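Local structure of alpha-glucosidase (Pseudoalteromonas sp. K8, 5HQA) at residues L189-A194 and D411-N417; G493-L497 and P509-L513; D549-Q555 and Y580-Y586. The protein hydrolyses alpha-glucosides as a chloride-activated family 97 glycoside hydrolase that holds a calcium ion and binds the inhibitor acarbose. All coordinates share one frame; numbering follows the deposited sequence. Where two conformers were deposited one is given.

Overall arrangement
The three contacts come in series along the chain. Contact 1 joins the N-terminal beta region to helix 413-428 of the catalytic region, which has a parallel TIM-barrel-type sheet. Contact 2 closes the loop between helices 482-485 and 513-522. Contact 3 lies where helix 541-549 gives way to the C-terminal antiparallel sheet. The centre of contact 1 is about 36 Å from that of contact 2 and about 35 Å from that of contact 3, across the centre of the chain. The centres of contacts 2 and 3 are about 24 Å apart, and their nearest atoms about 9 Å. Contacts 1 and 3 thus fasten the catalytic region to the beta regions that come before and after it.

Contact 1 of 3, residues L189-A194 and D411-N417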
loop_
_atom_site.group_PDB
_atom_site.type_symbol
_atom_site.label_atom_id
_atom_site.label_comp_id
_atom_site.label_asym_id
_atom_site.label_seq_id
_atom_site.Cartn_x
_atom_site.Cartn_y
_atom_site.Cartn_z
ATOM N N LEU A 189 -10.539 0.095 -7.659
ATOM C CA LEU A 189 -10.212 -0.636 -8.886
ATOM C C LEU A 189 -10.911 -1.990 -8.827
ATOM O O LEU A 189 -10.413 -2.934 -8.207
ATOM C CB LEU A 189 -8.703 -0.779 -9.038
ATOM C CG LEU A 189 -8.197 -1.628 -10.203
ATOM C CD1 LEU A 189 -8.735 -1.134 -11.551
ATOM C CD2 LEU A 189 -6.666 -1.628 -10.198
ATOM N N VAL A 190 -12.085 -2.067 -9.458
ATOM C CA VAL A 190 -12.977 -3.221 -9.402
ATOM C C VAL A 190 -13.401 -3.572 -10.821
ATOM O O VAL A 190 -13.902 -2.705 -11.546
ATOM C CB VAL A 190 -14.227 -2.935 -8.547
ATOM C CG1 VAL A 190 -15.164 -4.143 -8.552
ATOM C CG2 VAL A 190 -13.831 -2.559 -7.130
ATOM N N ASP A 191 -13.211 -4.835 -11.210
ATOM C CA ASP A 191 -13.627 -5.336 -12.527
ATOM C C ASP A 191 -13.127 -4.438 -13.662
ATOM O O ASP A 191 -13.871 -4.068 -14.574
ATOM C CB ASP A 191 -15.148 -5.496 -12.606
ATOM C CG ASP A 191 -15.586 -6.213 -13.874
ATOM O OD1 ASP A 191 -14.839 -7.117 -14.314
ATOM O OD2 ASP A 191 -16.649 -5.864 -14.445
ATOM N N TYR A 192 -11.846 -4.095 -13.607
ATOM C CA TYR A 192 -11.264 -3.184 -14.576
ATOM C C TYR A 192 -9.761 -3.411 -14.557
ATOM O O TYR A 192 -9.228 -4.053 -13.648
ATOM C CB TYR A 192 -11.622 -1.737 -14.233
ATOM C CG TYR A 192 -11.614 -0.734 -15.375
ATOM C CD1 TYR A 192 -12.744 -0.550 -16.178
ATOM C CD2 TYR A 192 -10.497 0.076 -15.609
ATOM C CE1 TYR A 192 -12.749 0.393 -17.202
ATOM C CE2 TYR A 192 -10.496 1.028 -16.630
ATOM C CZ TYR A 192 -11.625 1.175 -17.420
ATOM O OH TYR A 192 -11.626 2.117 -18.421
ATOM N N ALA A 193 -9.088 -2.903 -15.582
ATOM C CA ALA A 193 -7.640 -3.028 -15.693
ATOM C C ALA A 193 -6.960 -1.865 -14.980
ATOM O O ALA A 193 -7.435 -0.728 -15.040
ATOM C CB ALA A 193 -7.218 -3.055 -17.165
ATOM N N ALA A 194 -5.837 -2.147 -14.315
ATOM C CA ALA A 194 -5.106 -1.078 -13.645
ATOM C C ALA A 194 -4.595 -0.059 -14.655
ATOM O O ALA A 194 -4.265 -0.389 -15.796
ATOM C CB ALA A 194 -3.921 -1.627 -12.845
ATOM N N ASP A 411 -1.674 -6.906 -12.823
ATOM C CA ASP A 411 -2.550 -5.747 -12.666
ATOM C C ASP A 411 -3.539 -5.588 -13.823
ATOM O O ASP A 411 -4.116 -4.510 -14.004
ATOM C CB ASP A 411 -1.721 -4.470 -12.446
ATOM C CG ASP A 411 -0.691 -4.200 -13.543
ATOM O OD1 ASP A 411 -0.026 -5.147 -14.026
ATOM O OD2 ASP A 411 -0.510 -3.005 -13.893
ATOM N N GLY A 412 -3.785 -6.653 -14.594
ATOM C CA GLY A 412 -4.872 -6.623 -15.552
ATOM C C GLY A 412 -6.227 -6.903 -14.902
ATOM O O GLY A 412 -6.328 -7.253 -13.724
ATOM N N GLN A 413 -7.290 -6.734 -15.699
ATOM C CA GLN A 413 -8.642 -7.014 -15.210
ATOM C C GLN A 413 -8.765 -8.438 -14.669
ATOM O O GLN A 413 -9.405 -8.663 -13.634
ATOM C CB GLN A 413 -9.660 -6.781 -16.328
ATOM C CG GLN A 413 -11.097 -7.141 -15.961
ATOM C CD GLN A 413 -12.041 -6.966 -17.134
ATOM O OE1 GLN A 413 -11.639 -7.090 -18.292
ATOM N NE2 GLN A 413 -13.301 -6.664 -16.843
ATOM N N PHE A 414 -8.160 -9.414 -15.353
ATOM C CA PHE A 414 -8.250 -10.795 -14.886
ATOM C C PHE A 414 -7.749 -10.927 -13.451
ATOM O O PHE A 414 -8.428 -11.505 -12.594
ATOM C CB PHE A 414 -7.458 -11.735 -15.801
ATOM C CG PHE A 414 -7.310 -13.113 -15.225
ATOM C CD1 PHE A 414 -8.371 -14.016 -15.278
ATOM C CD2 PHE A 414 -6.138 -13.490 -14.571
ATOM C CE1 PHE A 414 -8.253 -15.281 -14.712
ATOM C CE2 PHE A 414 -6.018 -14.757 -13.999
ATOM C CZ PHE A 414 -7.075 -15.648 -14.072
ATOM N N MET A 415 -6.546 -10.414 -13.173
ATOM C CA MET A 415 -5.989 -10.570 -11.831
ATOM C C MET A 415 -6.686 -9.666 -10.825
ATOM O O MET A 415 -6.854 -10.049 -9.658
ATOM C CB MET A 415 -4.479 -10.313 -11.834
ATOM C CG MET A 415 -3.677 -11.555 -12.236
ATOM S SD MET A 415 -4.008 -12.978 -11.162
ATOM C CE MET A 415 -3.461 -12.390 -9.562
ATOM N N VAL A 416 -7.090 -8.460 -11.245
ATOM C CA VAL A 416 -7.879 -7.602 -10.359
ATOM C C VAL A 416 -9.066 -8.383 -9.808
ATOM O O VAL A 416 -9.322 -8.395 -8.598
ATOM C CB VAL A 416 -8.324 -6.325 -11.098
ATOM C CG1 VAL A 416 -9.490 -5.641 -10.361
ATOM C CG2 VAL A 416 -7.142 -5.368 -11.260
ATOM N N ASN A 417 -9.765 -9.105 -10.685
ATOM C CA ASN A 417 -10.894 -9.915 -10.244
ATOM C C ASN A 417 -10.444 -11.135 -9.447
ATOM O O ASN A 417 -11.136 -11.556 -8.509
ATOM C CB ASN A 417 -11.726 -10.345 -11.454
ATOM C CG ASN A 417 -12.510 -9.190 -12.054
ATOM O OD1 ASN A 417 -12.763 -8.192 -11.372
ATOM N ND2 ASN A 417 -12.890 -9.311 -13.329
HETATM O O HOH W 1 -12.658 -6.781 -9.043
#
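Asp191 OD1 takes two amide donors. Asn417 ND2 reaches it at 3.1 Å on the anti side, nearly straight (165° at the hydrogen). Gln413 NE2 comes to the same OD1 at 3.0 Å from above the carboxylate plane. The two amides arrive from opposite faces, which should hold the carboxylate against turning. Gln413 spans the distance as an extended chain, its CG opposite the backbone N (chi1 176°), and lies alongside Asp191. A water links Asp191 N to Asn417 OD1. Val416 points toward 189-194: CG2 packs on Leu189 CD2 at 3.9 Å, and CG1 meets Leu189 O. Tyr192 O is buried without a hydrogen-bond partner. It has a CH...O contact from Gln413 CA at 3.4 Å and lies against Val416. Farther on, Ala194 N bonds to Asp411 O at 2.9 Å, and the CB atoms of this pair touch. Outside partners hold the polar ends: Lys220 makes a salt bridge to Asp191 OD2, Lys219 N and Trp212 bond Gln413 OE1, and Thr210 bonds Asp411 OD2. The start of helix 413-428 thus docks on the loop between strands 181-187 and 195-199, beside strand 218-221.

Contact 2 of 3, residues G493-L497 and P509-L513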
loop_
_atom_site.group_PDB
_atom_site.type_symbol
_atom_site.label_atom_id
_atom_site.label_comp_id
_atom_site.label_asym_id
_atom_site.label_seq_id
_atom_site.Cartn_x
_atom_site.Cartn_y
_atom_site.Cartn_z
ATOM N N GLY A 493 11.861 -3.929 11.604
ATOM C CA GLY A 493 12.363 -4.417 12.879
ATOM C C GLY A 493 13.543 -5.371 12.830
ATOM O O GLY A 493 13.637 -6.274 13.665
ATOM N N ILE A 494 14.463 -5.192 11.889
ATOM C CA ILE A 494 15.668 -6.020 11.875
ATOM C C ILE A 494 16.660 -5.447 12.881
ATOM O O ILE A 494 17.067 -4.284 12.779
ATOM C CB ILE A 494 16.280 -6.103 10.465
ATOM C CG1 ILE A 494 15.333 -6.838 9.510
ATOM C CG2 ILE A 494 17.629 -6.823 10.499
ATOM C CD1 ILE A 494 15.014 -8.268 9.943
ATOM N N PHE A 495 17.042 -6.262 13.864
ATOM C CA PHE A 495 17.966 -5.862 14.918
ATOM C C PHE A 495 19.392 -6.309 14.665
ATOM O O PHE A 495 20.323 -5.613 15.075
ATOM C CB PHE A 495 17.525 -6.428 16.274
ATOM C CG PHE A 495 16.545 -5.552 17.008
ATOM C CD1 PHE A 495 15.784 -4.620 16.330
ATOM C CD2 PHE A 495 16.398 -5.660 18.384
ATOM C CE1 PHE A 495 14.873 -3.814 17.013
ATOM C CE2 PHE A 495 15.503 -4.855 19.075
ATOM C CZ PHE A 495 14.739 -3.930 18.392
ATOM N N ASP A 496 19.592 -7.471 14.052
ATOM C CA ASP A 496 20.930 -7.876 13.630
ATOM C C ASP A 496 21.104 -7.401 12.191
ATOM O O ASP A 496 20.588 -8.011 11.246
ATOM C CB ASP A 496 21.135 -9.380 13.760
ATOM C CG ASP A 496 22.490 -9.828 13.200
ATOM O OD1 ASP A 496 23.375 -8.956 13.015
ATOM O OD2 ASP A 496 22.670 -11.043 12.945
ATOM N N LEU A 497 21.826 -6.295 12.030
ATOM C CA LEU A 497 22.117 -5.718 10.728
ATOM C C LEU A 497 23.434 -6.216 10.157
ATOM O O LEU A 497 23.859 -5.725 9.106
ATOM C CB LEU A 497 22.155 -4.193 10.835
ATOM C CG LEU A 497 20.915 -3.545 11.434
ATOM C CD1 LEU A 497 21.241 -2.128 11.850
ATOM C CD2 LEU A 497 19.789 -3.544 10.416
ATOM N N PRO A 509 19.987 -4.116 5.708
ATOM C CA PRO A 509 19.292 -2.822 5.795
ATOM C C PRO A 509 20.330 -1.728 5.964
ATOM O O PRO A 509 21.184 -1.790 6.852
ATOM C CB PRO A 509 18.391 -2.966 7.032
ATOM C CG PRO A 509 18.256 -4.467 7.237
ATOM C CD PRO A 509 19.595 -5.021 6.805
ATOM N N GLN A 510 20.289 -0.750 5.067
ATOM C CA GLN A 510 21.249 0.350 5.106
ATOM C C GLN A 510 20.688 1.474 5.976
ATOM O O GLN A 510 20.363 2.567 5.517
ATOM C CB GLN A 510 21.570 0.810 3.691
ATOM C CG GLN A 510 22.247 -0.297 2.896
ATOM C CD GLN A 510 22.813 0.181 1.577
ATOM O OE1 GLN A 510 22.242 1.060 0.921
ATOM N NE2 GLN A 510 23.950 -0.391 1.183
ATOM N N THR A 511 20.526 1.144 7.259
ATOM C CA THR A 511 19.888 2.019 8.237
ATOM C C THR A 511 20.579 1.837 9.581
ATOM O O THR A 511 21.372 0.912 9.778
ATOM C CB THR A 511 18.384 1.730 8.416
ATOM O OG1 THR A 511 18.207 0.628 9.315
ATOM C CG2 THR A 511 17.690 1.414 7.086
ATOM N N THR A 512 20.262 2.735 10.514
ATOM C CA THR A 512 20.622 2.547 11.909
ATOM C C THR A 512 19.552 1.714 12.609
ATOM O O THR A 512 18.480 1.440 12.066
ATOM C CB THR A 512 20.777 3.888 12.636
ATOM O OG1 THR A 512 19.499 4.533 12.710
ATOM C CG2 THR A 512 21.773 4.794 11.919
ATOM N N LEU A 513 19.860 1.324 13.848
ATOM C CA LEU A 513 18.913 0.568 14.658
ATOM C C LEU A 513 17.681 1.398 14.988
ATOM O O LEU A 513 16.551 0.906 14.905
ATOM C CB LEU A 513 19.606 0.098 15.940
ATOM C CG LEU A 513 18.792 -0.698 16.954
ATOM C CD1 LEU A 513 18.269 -1.979 16.336
ATOM C CD2 LEU A 513 19.683 -1.007 18.157
#
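Leu513 swings its CG opposite the backbone N (chi1 179°), which brings CD1 across to Phe495. This methyl sits over one face of the ring, 4.0 Å from the centroid and 27° off the normal, as a CH-pi contact. Its nearest ring atom is Phe495 CD1, at 3.6 Å. Leu497 keeps CG beside its own backbone N (chi1 -54°) and splits its two methyls. CD2 lies on the Pro509 ring, 3.6 Å from Pro509 CG. CD1 goes to the backbone, 3.7 Å from Thr511 O. Pro509 CG also meets Ile494 CG2 at 4.1 Å, the two side chains crossing at about a right angle. Both segments belong to the loop between helices 482-485 and 513-522, and the contact brings the loop back on itself before the second helix. Gln510 is the centre of an inverse gamma turn, with a weak bond from Thr511 N to Pro509 O. Thr512 is the N-cap of helix 513-522: its side chain caps a backbone N just beyond Leu513, and its OG1 also bonds Asp618. Thr511 OG1 donates to Thr512 O at 2.9 Å. Gln516 adds a polar tie between the segments: its NE2 bonds Thr511 OG1, while its OE1 accepts from the backbone N of Gly493 and of Ile494. The Phe495 ring also packs on Ala543, Phe544 and Ile547 of helix 541-549.

Contact 3 of 3, residues D549-Q555 and Y580-Y586; sequences DVPTDWQ and YTGNDWY
The Asp549 carboxylate is gripped by two groups: Gln545 NE2 bonds OD1, and Arg657 NH1 makes a salt bridge to OD2. The backbone oxygen of Asp549 meets both tyrosines of 580-586. Tyr586 OH comes within 3.2 Å of Asp549 O, and Tyr580 turns its ring edge to the same oxygen, with CE1 at 3.5 Å. Pro551 lies between the two rings and makes a CH-pi contact with each. Its CB stands over the centre of the Tyr580 ring, 3.7 Å from the centroid. Its CD lies over a face of Tyr586, shifted toward the rim, 3.6 Å from that centroid. Here the chain leaves helix 541-549 at Val550 and enters strand 554-563, an outer strand of the C-terminal antiparallel sheet. Tyr586 sits near the start of strand 585-591 of that sheet. Its CG is opposite the carbonyl carbon (chi1 -76°), which points the ring at the helix end. Trp554 sets its edge toward the Tyr586 face in an offset edge-to-face pair, planes 68° apart. Val550 CG2 packs on Tyr586 CD2 at 3.8 Å. Replacing Tyr586 by an alanine would probably open a gap between Pro551, Val550 and the Trp554 edge. Arg657 also touches Tyr586 and makes a second salt bridge, to Asp584.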
loop_
_atom_site.group_PDB
_atom_site.type_symbol
_atom_site.label_atom_id
_atom_site.label_comp_id
_atom_site.label_asym_id
_atom_site.label_seq_id
_atom_site.Cartn_x
_atom_site.Cartn_y
_atom_site.Cartn_z
ATOM N N ASP A 549 5.786 -2.272 22.828
ATOM C CA ASP A 549 4.816 -1.268 23.254
ATOM C C ASP A 549 3.943 -0.768 22.106
ATOM O O ASP A 549 2.775 -0.428 22.328
ATOM C CB ASP A 549 5.522 -0.063 23.885
ATOM C CG ASP A 549 6.067 -0.343 25.280
ATOM O OD1 ASP A 549 5.808 -1.429 25.858
ATOM O OD2 ASP A 549 6.750 0.563 25.809
ATOM N N VAL A 550 4.474 -0.699 20.891
ATOM C CA VAL A 550 3.849 0.144 19.872
ATOM C C VAL A 550 2.567 -0.508 19.352
ATOM O O VAL A 550 2.547 -1.717 19.079
ATOM C CB VAL A 550 4.842 0.459 18.737
ATOM C CG1 VAL A 550 5.226 -0.805 17.931
ATOM C CG2 VAL A 550 4.307 1.576 17.828
ATOM N N PRO A 551 1.473 0.242 19.217
ATOM C CA PRO A 551 0.248 -0.300 18.618
ATOM C C PRO A 551 0.340 -0.280 17.093
ATOM O O PRO A 551 1.314 0.204 16.508
ATOM C CB PRO A 551 -0.840 0.643 19.138
ATOM C CG PRO A 551 -0.137 1.941 19.379
ATOM C CD PRO A 551 1.282 1.595 19.765
ATOM N N THR A 552 -0.690 -0.852 16.449
ATOM C CA THR A 552 -0.791 -0.874 14.993
ATOM C C THR A 552 -2.128 -0.308 14.519
ATOM O O THR A 552 -2.468 -0.438 13.335
ATOM C CB THR A 552 -0.618 -2.295 14.435
ATOM O OG1 THR A 552 -1.770 -3.080 14.766
ATOM C CG2 THR A 552 0.626 -2.969 15.012
ATOM N N ASP A 553 -2.891 0.306 15.410
ATOM C CA ASP A 553 -4.228 0.787 15.100
ATOM C C ASP A 553 -4.378 2.143 15.771
ATOM O O ASP A 553 -4.069 2.288 16.957
ATOM C CB ASP A 553 -5.279 -0.211 15.597
ATOM C CG ASP A 553 -6.663 0.070 15.047
ATOM O OD1 ASP A 553 -7.642 -0.266 15.746
ATOM O OD2 ASP A 553 -6.772 0.617 13.923
ATOM N N TRP A 554 -4.827 3.138 15.015
ATOM C CA TRP A 554 -4.645 4.519 15.418
ATOM C C TRP A 554 -5.962 5.264 15.330
ATOM O O TRP A 554 -6.704 5.110 14.355
ATOM C CB TRP A 554 -3.609 5.207 14.520
ATOM C CG TRP A 554 -2.331 4.426 14.385
ATOM C CD1 TRP A 554 -1.966 3.607 13.346
ATOM C CD2 TRP A 554 -1.250 4.392 15.321
ATOM N NE1 TRP A 554 -0.723 3.066 13.583
ATOM C CE2 TRP A 554 -0.263 3.530 14.791
ATOM C CE3 TRP A 554 -1.026 4.997 16.568
ATOM C CZ2 TRP A 554 0.938 3.270 15.455
ATOM C CZ3 TRP A 554 0.175 4.742 17.227
ATOM C CH2 TRP A 554 1.139 3.884 16.667
ATOM N N GLN A 555 -6.265 6.073 16.347
ATOM C CA GLN A 555 -7.441 6.920 16.198
ATOM C C GLN A 555 -7.144 8.195 15.421
ATOM O O GLN A 555 -8.072 8.780 14.852
ATOM C CB GLN A 555 -8.062 7.262 17.555
ATOM C CG GLN A 555 -7.125 7.790 18.602
ATOM C CD GLN A 555 -7.893 8.248 19.832
ATOM O OE1 GLN A 555 -8.861 9.001 19.710
ATOM N NE2 GLN A 555 -7.490 7.778 21.012
ATOM N N TYR A 580 -4.600 -1.247 24.735
ATOM C CA TYR A 580 -4.305 0.161 24.519
ATOM C C TYR A 580 -5.436 1.037 25.040
ATOM O O TYR A 580 -6.596 0.864 24.654
ATOM C CB TYR A 580 -4.058 0.408 23.030
ATOM C CG TYR A 580 -2.974 -0.504 22.504
ATOM C CD1 TYR A 580 -1.635 -0.246 22.786
ATOM C CD2 TYR A 580 -3.283 -1.640 21.765
ATOM C CE1 TYR A 580 -0.632 -1.074 22.329
ATOM C CE2 TYR A 580 -2.286 -2.473 21.297
ATOM C CZ TYR A 580 -0.959 -2.187 21.590
ATOM O OH TYR A 580 0.056 -3.007 21.141
ATOM N N THR A 581 -5.093 1.977 25.922
ATOM C CA THR A 581 -6.108 2.832 26.529
ATOM C C THR A 581 -6.665 3.861 25.558
ATOM O O THR A 581 -7.754 4.395 25.792
ATOM C CB THR A 581 -5.525 3.568 27.732
ATOM O OG1 THR A 581 -4.462 4.425 27.285
ATOM C CG2 THR A 581 -4.987 2.584 28.740
ATOM N N GLY A 582 -5.938 4.167 24.493
ATOM C CA GLY A 582 -6.297 5.266 23.625
ATOM C C GLY A 582 -5.696 6.598 24.017
ATOM O O GLY A 582 -5.964 7.601 23.346
ATOM N N ASN A 583 -4.876 6.645 25.069
ATOM C CA ASN A 583 -4.327 7.913 25.526
ATOM C C ASN A 583 -2.906 8.195 25.052
ATOM O O ASN A 583 -2.490 9.358 25.088
ATOM C CB ASN A 583 -4.353 7.979 27.055
ATOM C CG ASN A 583 -5.750 7.876 27.608
ATOM O OD1 ASN A 583 -5.992 7.144 28.569
ATOM N ND2 ASN A 583 -6.681 8.595 27.000
ATOM N N ASP A 584 -2.149 7.184 24.618
ATOM C CA ASP A 584 -0.757 7.405 24.240
ATOM C C ASP A 584 -0.631 7.885 22.796
ATOM O O ASP A 584 -1.377 7.456 21.909
ATOM C CB ASP A 584 0.065 6.130 24.411
ATOM C CG ASP A 584 0.291 5.770 25.855
ATOM O OD1 ASP A 584 1.018 4.782 26.096
ATOM O OD2 ASP A 584 -0.250 6.473 26.745
ATOM N N TRP A 585 0.335 8.774 22.574
ATOM C CA TRP A 585 0.785 9.174 21.248
ATOM C C TRP A 585 2.118 8.507 20.940
ATOM O O TRP A 585 2.878 8.143 21.839
ATOM C CB TRP A 585 0.955 10.691 21.148
ATOM C CG TRP A 585 -0.314 11.467 21.003
ATOM C CD1 TRP A 585 -1.135 11.909 22.005
ATOM C CD2 TRP A 585 -0.886 11.934 19.779
ATOM N NE1 TRP A 585 -2.193 12.615 21.474
ATOM C CE2 TRP A 585 -2.062 12.643 20.110
ATOM C CE3 TRP A 585 -0.519 11.817 18.430
ATOM C CZ2 TRP A 585 -2.877 13.228 19.143
ATOM C CZ3 TRP A 585 -1.335 12.395 17.467
ATOM C CH2 TRP A 585 -2.500 13.093 17.833
ATOM N N TYR A 586 2.397 8.365 19.649
ATOM C CA TYR A 586 3.653 7.802 19.180
ATOM C C TYR A 586 4.201 8.674 18.063
ATOM O O TYR A 586 3.440 9.297 17.324
ATOM C CB TYR A 586 3.464 6.371 18.681
ATOM C CG TYR A 586 3.308 5.384 19.809
ATOM C CD1 TYR A 586 2.103 5.269 20.501
ATOM C CD2 TYR A 586 4.374 4.583 20.196
ATOM C CE1 TYR A 586 1.969 4.375 21.555
ATOM C CE2 TYR A 586 4.249 3.684 21.235
ATOM C CZ TYR A 586 3.050 3.586 21.910
ATOM O OH TYR A 586 2.936 2.687 22.940
#